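Local coordinates for protein fanconi-associated nuclease 1 homolog (Pseudomonas aeruginosa, PDB 5Y7Q) that is a bacterial homolog of Fanconi-associated nuclease 1, a multi-domain protein of the VRR-NUC nuclease family, modelled here with bound nucleic acid, at residues A[282-287]-A[306-311]; A[377-382]-A[390-395]; A[420-425]-A[452-457]. All blocks are in the same frame, centred on the assembly; numbering follows the deposited sequence.

Interaction 1 of 3, residues A[282-287]-A[306-311]; sequences LLFQFA and SSHPGA
F284 reaches from its helix into the turn at 308-311 and meets H308, G310 and A311. Its CG lies anti to the backbone N (chi1 -166°), which carries the ring away from helix 273-292. At the base, F284 CB sits over a face of the H308 imidazole, 4.1 Å from H308 CG. F284 CG lies 3.7 Å from H308 CD2. F284 CD1 is shared between two partners: it meets H308 CD2 and is 3.8 Å from A311 CB. Across the ring, F284 CD2 is 3.9 Å from H308 CD2. Further out, F284 CE1 comes within 3.6 Å of A311 CA, which lies at the edge of the ring, near its plane, while G310 C approaches CE1 obliquely. F284 CE2 and F284 CZ, at the tip, are both 4.2 Å from H308 CD2. H308 CD2 thus stands over the centre of one face of the phenyl ring. The planes are tilted by 36° and the ring centroids are 4.5 Å apart, so the pair is oblique.

The loop has a defined shape. H308 to A311 form a type II turn, closed by A311 N bonding to H308 O. G310 takes the positive phi of the turn's third position and is the N-cap of the next helix. Before it, S306 OG accepts from H308 N in an ST turn. The same hydroxyl bonds to V280 O, about one turn before L283 on helix 273-292. This ties the loop to the helix beside L283, whose CB is 4.2 Å from S306 CB.

No hydrogen bond joins the two segments. Y303 of helix 296-304 meets F284 edge-to-face. The F284 ring lies where helix 273-292 faces the end of helix 296-304 and the start of helix 311-321.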
loop_
_atom_site.group_PDB
_atom_site.type_symbol
_atom_site.label_atom_id
_atom_site.label_comp_id
_atom_site.label_asym_id
_atom_site.label_seq_id
_atom_site.Cartn_x
_atom_site.Cartn_y
_atom_site.Cartn_z
ATOM N N LEU A 282 13.146 0.973 -3.038
ATOM C CA LEU A 282 13.840 1.799 -2.059
ATOM C C LEU A 282 14.851 2.721 -2.735
ATOM O O LEU A 282 14.879 3.934 -2.479
ATOM C CB LEU A 282 14.504 0.886 -1.044
ATOM C CG LEU A 282 15.115 1.426 0.214
ATOM C CD1 LEU A 282 14.024 1.953 1.073
ATOM C CD2 LEU A 282 15.795 0.260 0.863
ATOM N N LEU A 283 15.687 2.163 -3.612
ATOM C CA LEU A 283 16.556 2.995 -4.440
ATOM C C LEU A 283 15.776 4.123 -5.096
ATOM O O LEU A 283 16.207 5.286 -5.083
ATOM C CB LEU A 283 17.229 2.151 -5.516
ATOM C CG LEU A 283 18.338 1.279 -4.966
ATOM C CD1 LEU A 283 18.921 0.472 -6.105
ATOM C CD2 LEU A 283 19.390 2.149 -4.318
ATOM N N PHE A 284 14.623 3.791 -5.682
ATOM C CA PHE A 284 13.798 4.808 -6.331
ATOM C C PHE A 284 13.543 5.987 -5.389
ATOM O O PHE A 284 13.871 7.137 -5.709
ATOM C CB PHE A 284 12.486 4.167 -6.811
ATOM C CG PHE A 284 11.689 5.008 -7.780
ATOM C CD1 PHE A 284 12.031 5.056 -9.114
ATOM C CD2 PHE A 284 10.573 5.711 -7.356
ATOM C CE1 PHE A 284 11.297 5.821 -9.996
ATOM C CE2 PHE A 284 9.838 6.478 -8.227
ATOM C CZ PHE A 284 10.193 6.536 -9.547
ATOM N N GLN A 285 13.002 5.715 -4.196
ATOM C CA GLN A 285 12.685 6.822 -3.300
ATOM C C GLN A 285 13.937 7.602 -2.912
ATOM O O GLN A 285 13.896 8.838 -2.800
ATOM C CB GLN A 285 11.966 6.305 -2.064
ATOM C CG GLN A 285 10.976 5.222 -2.393
ATOM C CD GLN A 285 9.663 5.387 -1.672
ATOM O OE1 GLN A 285 8.903 4.430 -1.543
ATOM N NE2 GLN A 285 9.383 6.608 -1.195
ATOM N N PHE A 286 15.060 6.901 -2.702
ATOM C CA PHE A 286 16.316 7.605 -2.447
ATOM C C PHE A 286 16.567 8.636 -3.535
ATOM O O PHE A 286 16.854 9.809 -3.255
ATOM C CB PHE A 286 17.491 6.629 -2.386
ATOM C CG PHE A 286 17.518 5.783 -1.159
ATOM C CD1 PHE A 286 16.572 5.942 -0.165
ATOM C CD2 PHE A 286 18.510 4.825 -0.991
ATOM C CE1 PHE A 286 16.613 5.163 0.962
ATOM C CE2 PHE A 286 18.557 4.037 0.132
ATOM C CZ PHE A 286 17.604 4.207 1.114
ATOM N N ALA A 287 16.432 8.205 -4.791
ATOM C CA ALA A 287 16.633 9.101 -5.920
ATOM C C ALA A 287 15.669 10.280 -5.882
ATOM O O ALA A 287 16.076 11.426 -6.103
ATOM C CB ALA A 287 16.481 8.326 -7.221
ATOM N N SER A 306 18.151 1.262 -10.707
ATOM C CA SER A 306 16.868 0.689 -10.323
ATOM C C SER A 306 16.055 0.267 -11.548
ATOM O O SER A 306 15.963 1.010 -12.537
ATOM C CB SER A 306 16.072 1.695 -9.492
ATOM O OG SER A 306 14.736 1.263 -9.337
ATOM N N SER A 307 15.463 -0.930 -11.481
ATOM C CA SER A 307 14.547 -1.427 -12.508
ATOM C C SER A 307 13.089 -1.119 -12.181
ATOM O O SER A 307 12.186 -1.617 -12.863
ATOM C CB SER A 307 14.738 -2.937 -12.727
ATOM O OG SER A 307 14.410 -3.696 -11.574
ATOM N N HIS A 308 12.851 -0.340 -11.132
ATOM C CA HIS A 308 11.506 0.074 -10.757
ATOM C C HIS A 308 10.786 0.701 -11.953
ATOM O O HIS A 308 11.411 1.410 -12.754
ATOM C CB HIS A 308 11.593 1.069 -9.596
ATOM C CG HIS A 308 10.276 1.401 -8.973
ATOM N ND1 HIS A 308 9.683 0.601 -8.020
ATOM C CD2 HIS A 308 9.439 2.448 -9.161
ATOM C CE1 HIS A 308 8.534 1.140 -7.653
ATOM N NE2 HIS A 308 8.360 2.260 -8.333
ATOM N N PRO A 309 9.488 0.467 -12.112
ATOM C CA PRO A 309 8.793 0.994 -13.297
ATOM C C PRO A 309 8.776 2.520 -13.294
ATOM O O PRO A 309 8.464 3.152 -12.284
ATOM C CB PRO A 309 7.386 0.398 -13.167
ATOM C CG PRO A 309 7.230 0.157 -11.712
ATOM C CD PRO A 309 8.579 -0.269 -11.222
ATOM N N GLY A 310 9.132 3.117 -14.433
ATOM C CA GLY A 310 9.221 4.564 -14.522
ATOM C C GLY A 310 10.542 5.173 -14.083
ATOM O O GLY A 310 10.698 6.396 -14.180
ATOM N N ALA A 311 11.510 4.358 -13.637
ATOM C CA ALA A 311 12.790 4.872 -13.164
ATOM C C ALA A 311 13.696 5.353 -14.295
ATOM O O ALA A 311 14.346 6.394 -14.160
ATOM C CB ALA A 311 13.514 3.803 -12.341
#

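Interaction 2 of 3, residues A[377-382]-A[390-395]; sequences LCLAFP and WAVREH
L377 and L379 share one side-chain shape, and H395 comes to meet both. Each leucine has CG anti to its carbonyl carbon (chi1 -79° and -70°). H395 does the reverse: its CG is anti to the backbone N (chi1 173°), which extends the imidazole from the helix toward the strand. The two leucines then use their CD2 methyls on different parts of that ring. L379 CD2 sits over a face, 3.6 Å from H395 ND1 and offset toward the rim. This is a CH-pi contact. L377 CD2 comes in obliquely near the other nitrogen, 3.6 Å from H395 NE2. The CD1 methyls differ in what they meet. L379 CD1 meets A391 CB at 4.1 Å. L377 CD1 lies between the H395 ring, 3.9 Å from H395 CD2, and V392 CG2. A391 and H395 lie one helical turn apart, so L379 is gripped from two levels of the helix.

The strand is an edge of a mixed five-stranded sheet. Its neighbour is the parallel strand 569-577, which pairs with L377 and L379 through Y573, R575 and H577. Helix 388-396 runs nearly at right angles to the strand. It links this edge strand to strand 402-405 at the far edge. A mixed sheet with helices packed on it is consistent with the PD-(D/E)XK nuclease fold to which VRR-NUC domains belong.

The contact runs from a buried side to an exposed one. H395 is exposed, and its ring meets the two leucines from the solvent side of the contact. V392 is the buried member. It also touches C572 and V574 of the neighbouring strand 569-577, and L529 of strand 529-533.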
loop_
_atom_site.group_PDB
_atom_site.type_symbol
_atom_site.label_atom_id
_atom_site.label_comp_id
_atom_site.label_asym_id
_atom_site.label_seq_id
_atom_site.Cartn_x
_atom_site.Cartn_y
_atom_site.Cartn_z
ATOM N N LEU A 377 -19.164 22.980 -20.882
ATOM C CA LEU A 377 -20.317 23.197 -20.022
ATOM C C LEU A 377 -20.088 24.459 -19.215
ATOM O O LEU A 377 -19.013 24.639 -18.639
ATOM C CB LEU A 377 -20.542 22.037 -19.061
ATOM C CG LEU A 377 -21.202 20.756 -19.533
ATOM C CD1 LEU A 377 -21.402 19.850 -18.331
ATOM C CD2 LEU A 377 -22.515 21.095 -20.171
ATOM N N CYS A 378 -21.098 25.320 -19.167
ATOM C CA CYS A 378 -21.081 26.518 -18.343
ATOM C C CYS A 378 -22.162 26.321 -17.284
ATOM O O CYS A 378 -23.357 26.368 -17.592
ATOM C CB CYS A 378 -21.311 27.755 -19.210
ATOM S SG CYS A 378 -21.446 29.331 -18.367
ATOM N N LEU A 379 -21.745 26.089 -16.038
ATOM C CA LEU A 379 -22.651 25.670 -14.979
ATOM C C LEU A 379 -22.705 26.694 -13.860
ATOM O O LEU A 379 -21.747 27.436 -13.616
ATOM C CB LEU A 379 -22.227 24.336 -14.379
ATOM C CG LEU A 379 -22.393 23.108 -15.248
ATOM C CD1 LEU A 379 -21.863 21.933 -14.467
ATOM C CD2 LEU A 379 -23.861 22.931 -15.608
ATOM N N ALA A 380 -23.831 26.681 -13.145
ATOM C CA ALA A 380 -24.017 27.587 -12.023
ATOM C C ALA A 380 -22.909 27.387 -10.998
ATOM O O ALA A 380 -22.334 26.305 -10.881
ATOM C CB ALA A 380 -25.381 27.356 -11.372
ATOM N N PHE A 381 -22.577 28.453 -10.283
ATOM C CA PHE A 381 -21.643 28.325 -9.173
ATOM C C PHE A 381 -22.378 27.762 -7.960
ATOM O O PHE A 381 -23.371 28.358 -7.516
ATOM C CB PHE A 381 -21.005 29.664 -8.841
ATOM C CG PHE A 381 -19.744 29.541 -8.031
ATOM C CD1 PHE A 381 -18.629 28.911 -8.561
ATOM C CD2 PHE A 381 -19.674 30.047 -6.743
ATOM C CE1 PHE A 381 -17.470 28.790 -7.827
ATOM C CE2 PHE A 381 -18.516 29.928 -6.001
ATOM C CZ PHE A 381 -17.411 29.299 -6.549
ATOM N N PRO A 382 -21.930 26.628 -7.399
ATOM C CA PRO A 382 -22.791 25.885 -6.457
ATOM C C PRO A 382 -23.113 26.627 -5.168
ATOM O O PRO A 382 -24.296 26.751 -4.814
ATOM C CB PRO A 382 -21.979 24.606 -6.183
ATOM C CG PRO A 382 -20.817 24.626 -7.167
ATOM C CD PRO A 382 -20.579 26.053 -7.489
ATOM N N TRP A 390 -19.463 15.913 -9.252
ATOM C CA TRP A 390 -20.862 15.807 -8.847
ATOM C C TRP A 390 -21.735 16.765 -9.637
ATOM O O TRP A 390 -22.902 16.458 -9.916
ATOM C CB TRP A 390 -21.018 16.084 -7.350
ATOM C CG TRP A 390 -20.305 15.099 -6.486
ATOM C CD1 TRP A 390 -19.247 15.351 -5.663
ATOM C CD2 TRP A 390 -20.585 13.696 -6.369
ATOM N NE1 TRP A 390 -18.853 14.193 -5.035
ATOM C CE2 TRP A 390 -19.654 13.162 -5.451
ATOM C CE3 TRP A 390 -21.531 12.839 -6.951
ATOM C CZ2 TRP A 390 -19.643 11.810 -5.095
ATOM C CZ3 TRP A 390 -21.519 11.504 -6.601
ATOM C CH2 TRP A 390 -20.577 10.999 -5.676
ATOM N N ALA A 391 -21.193 17.927 -10.002
ATOM C CA ALA A 391 -21.995 18.902 -10.729
ATOM C C ALA A 391 -22.301 18.402 -12.126
ATOM O O ALA A 391 -23.457 18.439 -12.570
ATOM C CB ALA A 391 -21.287 20.257 -10.794
ATOM N N VAL A 392 -21.277 17.937 -12.842
ATOM C CA VAL A 392 -21.541 17.417 -14.173
ATOM C C VAL A 392 -22.477 16.228 -14.083
ATOM O O VAL A 392 -23.424 16.106 -14.873
ATOM C CB VAL A 392 -20.240 17.047 -14.899
ATOM C CG1 VAL A 392 -20.575 16.432 -16.216
ATOM C CG2 VAL A 392 -19.395 18.272 -15.120
ATOM N N ARG A 393 -22.253 15.354 -13.095
ATOM C CA ARG A 393 -23.100 14.177 -12.960
ATOM C C ARG A 393 -24.566 14.568 -12.776
ATOM O O ARG A 393 -25.456 13.946 -13.366
ATOM C CB ARG A 393 -22.619 13.314 -11.799
ATOM C CG ARG A 393 -23.141 11.906 -11.872
ATOM C CD ARG A 393 -23.442 11.402 -10.502
ATOM N NE ARG A 393 -24.436 12.236 -9.850
ATOM C CZ ARG A 393 -25.747 12.052 -9.977
ATOM N NH1 ARG A 393 -26.209 11.063 -10.738
ATOM N NH2 ARG A 393 -26.600 12.858 -9.356
ATOM N N GLU A 394 -24.839 15.606 -11.978
ATOM C CA GLU A 394 -26.217 16.078 -11.841
ATOM C C GLU A 394 -26.737 16.619 -13.160
ATOM O O GLU A 394 -27.866 16.325 -13.569
ATOM C CB GLU A 394 -26.318 17.162 -10.767
ATOM C CG GLU A 394 -26.344 16.638 -9.337
ATOM C CD GLU A 394 -27.719 16.149 -8.914
ATOM O OE1 GLU A 394 -28.706 16.462 -9.624
ATOM O OE2 GLU A 394 -27.805 15.460 -7.869
ATOM N N HIS A 395 -25.922 17.418 -13.842
ATOM C CA HIS A 395 -26.407 18.110 -15.031
ATOM C C HIS A 395 -26.728 17.124 -16.154
ATOM O O HIS A 395 -27.697 17.312 -16.898
ATOM C CB HIS A 395 -25.374 19.150 -15.473
ATOM C CG HIS A 395 -25.688 19.798 -16.778
ATOM N ND1 HIS A 395 -26.566 20.856 -16.889
ATOM C CD2 HIS A 395 -25.247 19.538 -18.033
ATOM C CE1 HIS A 395 -26.647 21.226 -18.156
ATOM N NE2 HIS A 395 -25.859 20.440 -18.871
#

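Interaction 3 of 3, residues A[420-425]-A[452-457]; sequences WEAIFA and AALFEA
A422 packs directly against F455 and L454. The inner side of the contact is buried, with A422, I423 and F455 all closed off from solvent. The A422 methyl stands over the centre of the F455 ring: CB is 3.9 Å from the ring centroid and only 4° off the normal. This is a CH-pi contact. F455 leaves its helix alongside the interface, but its ring swings nearer, and a chi2 of 111° gives it the roll that presents a face to A422. I423 adds to this side, its CG1 lying obliquely 4.4 Å from F455 CZ. F415 of helix 409-418 also touches both I423 and F455.

The outer side belongs to L454 and E421, which are exposed. L454 spans both sides. Its CB is 3.8 Å from A422 CB, while its CD2 lies outward, 3.9 Å from A425 CB and 3.7 Å from E421 O. With only a methyl on A422, A422 CA and L454 CA are 5.4 Å apart, consistent with the small side chain. The E421 carboxylate leads away, toward a long, weak ion pair with R474.

The side-chain contact is apolar. R451, just before helix 452-460, gives a polar tie to the carbonyls of A422 and I423, where its positive charge would suit the dipole of the short helix 420-423.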
loop_
_atom_site.group_PDB
_atom_site.type_symbol
_atom_site.label_atom_id
_atom_site.label_comp_id
_atom_site.label_asym_id
_atom_site.label_seq_id
_atom_site.Cartn_x
_atom_site.Cartn_y
_atom_site.Cartn_z
ATOM N N TRP A 420 -12.711 -13.649 -11.214
ATOM C CA TRP A 420 -12.525 -14.022 -9.814
ATOM C C TRP A 420 -11.890 -15.401 -9.634
ATOM O O TRP A 420 -10.962 -15.570 -8.836
ATOM C CB TRP A 420 -13.878 -13.991 -9.125
ATOM C CG TRP A 420 -13.800 -14.147 -7.692
ATOM C CD1 TRP A 420 -13.736 -15.315 -6.997
ATOM C CD2 TRP A 420 -13.811 -13.096 -6.726
ATOM N NE1 TRP A 420 -13.693 -15.056 -5.644
ATOM C CE2 TRP A 420 -13.740 -13.699 -5.454
ATOM C CE3 TRP A 420 -13.866 -11.707 -6.812
ATOM C CZ2 TRP A 420 -13.721 -12.952 -4.272
ATOM C CZ3 TRP A 420 -13.842 -10.959 -5.628
ATOM C CH2 TRP A 420 -13.776 -11.584 -4.384
ATOM N N GLU A 421 -12.397 -16.406 -10.353
ATOM C CA GLU A 421 -11.941 -17.769 -10.129
ATOM C C GLU A 421 -10.509 -17.974 -10.589
ATOM O O GLU A 421 -9.836 -18.881 -10.086
ATOM C CB GLU A 421 -12.879 -18.766 -10.812
ATOM C CG GLU A 421 -13.803 -19.488 -9.836
ATOM C CD GLU A 421 -15.247 -19.001 -9.890
ATOM O OE1 GLU A 421 -15.800 -18.892 -11.009
ATOM O OE2 GLU A 421 -15.826 -18.739 -8.807
ATOM N N ALA A 422 -10.031 -17.162 -11.531
ATOM C CA ALA A 422 -8.614 -17.190 -11.888
ATOM C C ALA A 422 -7.763 -16.345 -10.946
ATOM O O ALA A 422 -6.608 -16.690 -10.666
ATOM C CB ALA A 422 -8.419 -16.707 -13.315
ATOM N N ILE A 423 -8.293 -15.209 -10.491
ATOM C CA ILE A 423 -7.500 -14.321 -9.655
ATOM C C ILE A 423 -7.158 -15.004 -8.342
ATOM O O ILE A 423 -6.039 -14.871 -7.832
ATOM C CB ILE A 423 -8.263 -12.998 -9.476
ATOM C CG1 ILE A 423 -8.254 -12.234 -10.798
ATOM C CG2 ILE A 423 -7.667 -12.139 -8.374
ATOM C CD1 ILE A 423 -9.213 -11.085 -10.800
ATOM N N PHE A 424 -8.091 -15.791 -7.815
ATOM C CA PHE A 424 -7.960 -16.531 -6.565
ATOM C C PHE A 424 -7.536 -17.990 -6.745
ATOM O O PHE A 424 -7.750 -18.805 -5.838
ATOM C CB PHE A 424 -9.255 -16.425 -5.764
ATOM C CG PHE A 424 -9.454 -15.067 -5.185
ATOM C CD1 PHE A 424 -8.763 -14.683 -4.054
ATOM C CD2 PHE A 424 -10.280 -14.144 -5.799
ATOM C CE1 PHE A 424 -8.933 -13.429 -3.538
ATOM C CE2 PHE A 424 -10.429 -12.871 -5.281
ATOM C CZ PHE A 424 -9.767 -12.522 -4.163
ATOM N N ALA A 425 -7.058 -18.370 -7.920
ATOM C CA ALA A 425 -6.628 -19.750 -8.092
ATOM C C ALA A 425 -5.478 -20.074 -7.147
ATOM O O ALA A 425 -4.668 -19.215 -6.799
ATOM C CB ALA A 425 -6.215 -20.009 -9.538
ATOM N N ALA A 452 -2.712 -19.075 -17.183
ATOM C CA ALA A 452 -3.149 -18.819 -18.558
ATOM C C ALA A 452 -4.528 -19.383 -18.879
ATOM O O ALA A 452 -5.464 -18.626 -19.168
ATOM C CB ALA A 452 -2.113 -19.382 -19.539
ATOM N N ALA A 453 -4.672 -20.708 -18.820
ATOM C CA ALA A 453 -5.936 -21.335 -19.187
ATOM C C ALA A 453 -7.118 -20.660 -18.498
ATOM O O ALA A 453 -8.042 -20.161 -19.159
ATOM C CB ALA A 453 -5.899 -22.825 -18.851
ATOM N N LEU A 454 -7.071 -20.584 -17.164
ATOM C CA LEU A 454 -8.225 -20.114 -16.399
ATOM C C LEU A 454 -8.663 -18.721 -16.820
ATOM O O LEU A 454 -9.831 -18.358 -16.626
ATOM C CB LEU A 454 -7.914 -20.127 -14.901
ATOM C CG LEU A 454 -8.268 -21.400 -14.130
ATOM C CD1 LEU A 454 -7.292 -22.554 -14.443
ATOM C CD2 LEU A 454 -8.337 -21.111 -12.637
ATOM N N PHE A 455 -7.748 -17.923 -17.381
ATOM C CA PHE A 455 -8.139 -16.598 -17.847
ATOM C C PHE A 455 -8.897 -16.669 -19.169
ATOM O O PHE A 455 -9.999 -16.111 -19.296
ATOM C CB PHE A 455 -6.912 -15.702 -17.961
ATOM C CG PHE A 455 -6.626 -14.932 -16.703
ATOM C CD1 PHE A 455 -5.503 -15.216 -15.936
ATOM C CD2 PHE A 455 -7.502 -13.941 -16.271
ATOM C CE1 PHE A 455 -5.243 -14.516 -14.785
ATOM C CE2 PHE A 455 -7.248 -13.235 -15.110
ATOM C CZ PHE A 455 -6.115 -13.525 -14.361
ATOM N N GLU A 456 -8.351 -17.395 -20.151
ATOM C CA GLU A 456 -9.068 -17.527 -21.406
ATOM C C GLU A 456 -10.357 -18.320 -21.234
ATOM O O GLU A 456 -11.284 -18.158 -22.036
ATOM C CB GLU A 456 -8.173 -18.157 -22.476
ATOM C CG GLU A 456 -8.590 -17.754 -23.895
ATOM C CD GLU A 456 -9.139 -16.320 -23.967
ATOM O OE1 GLU A 456 -8.373 -15.359 -23.725
ATOM O OE2 GLU A 456 -10.346 -16.159 -24.255
ATOM N N ALA A 457 -10.442 -19.165 -20.211
ATOM C CA ALA A 457 -11.742 -19.666 -19.800
ATOM C C ALA A 457 -12.654 -18.498 -19.425
ATOM O O ALA A 457 -13.652 -18.256 -20.109
ATOM C CB ALA A 457 -11.602 -20.655 -18.648
#

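The three contacts do not touch; the nearest pair, interactions 1 and 3, is about 19 Å apart between nearest atoms. Each holds different elements. Interaction 1 joins a helix to a loop between two helices, interaction 2 a helix to an edge strand, and interaction 3 two short helices. Interactions 1 and 3 are partly buried, while interaction 2 is a surface contact at the edge strand of the sheet. All three use an aromatic ring: a histidine against phenylalanine in interaction 1, leucine methyls on a histidine in interaction 2, and an alanine methyl on phenylalanine in interaction 3. Polar ties come from outside, through V280 in interaction 1, backbone pairing with strand 569-577 in interaction 2, and R451 in interaction 3.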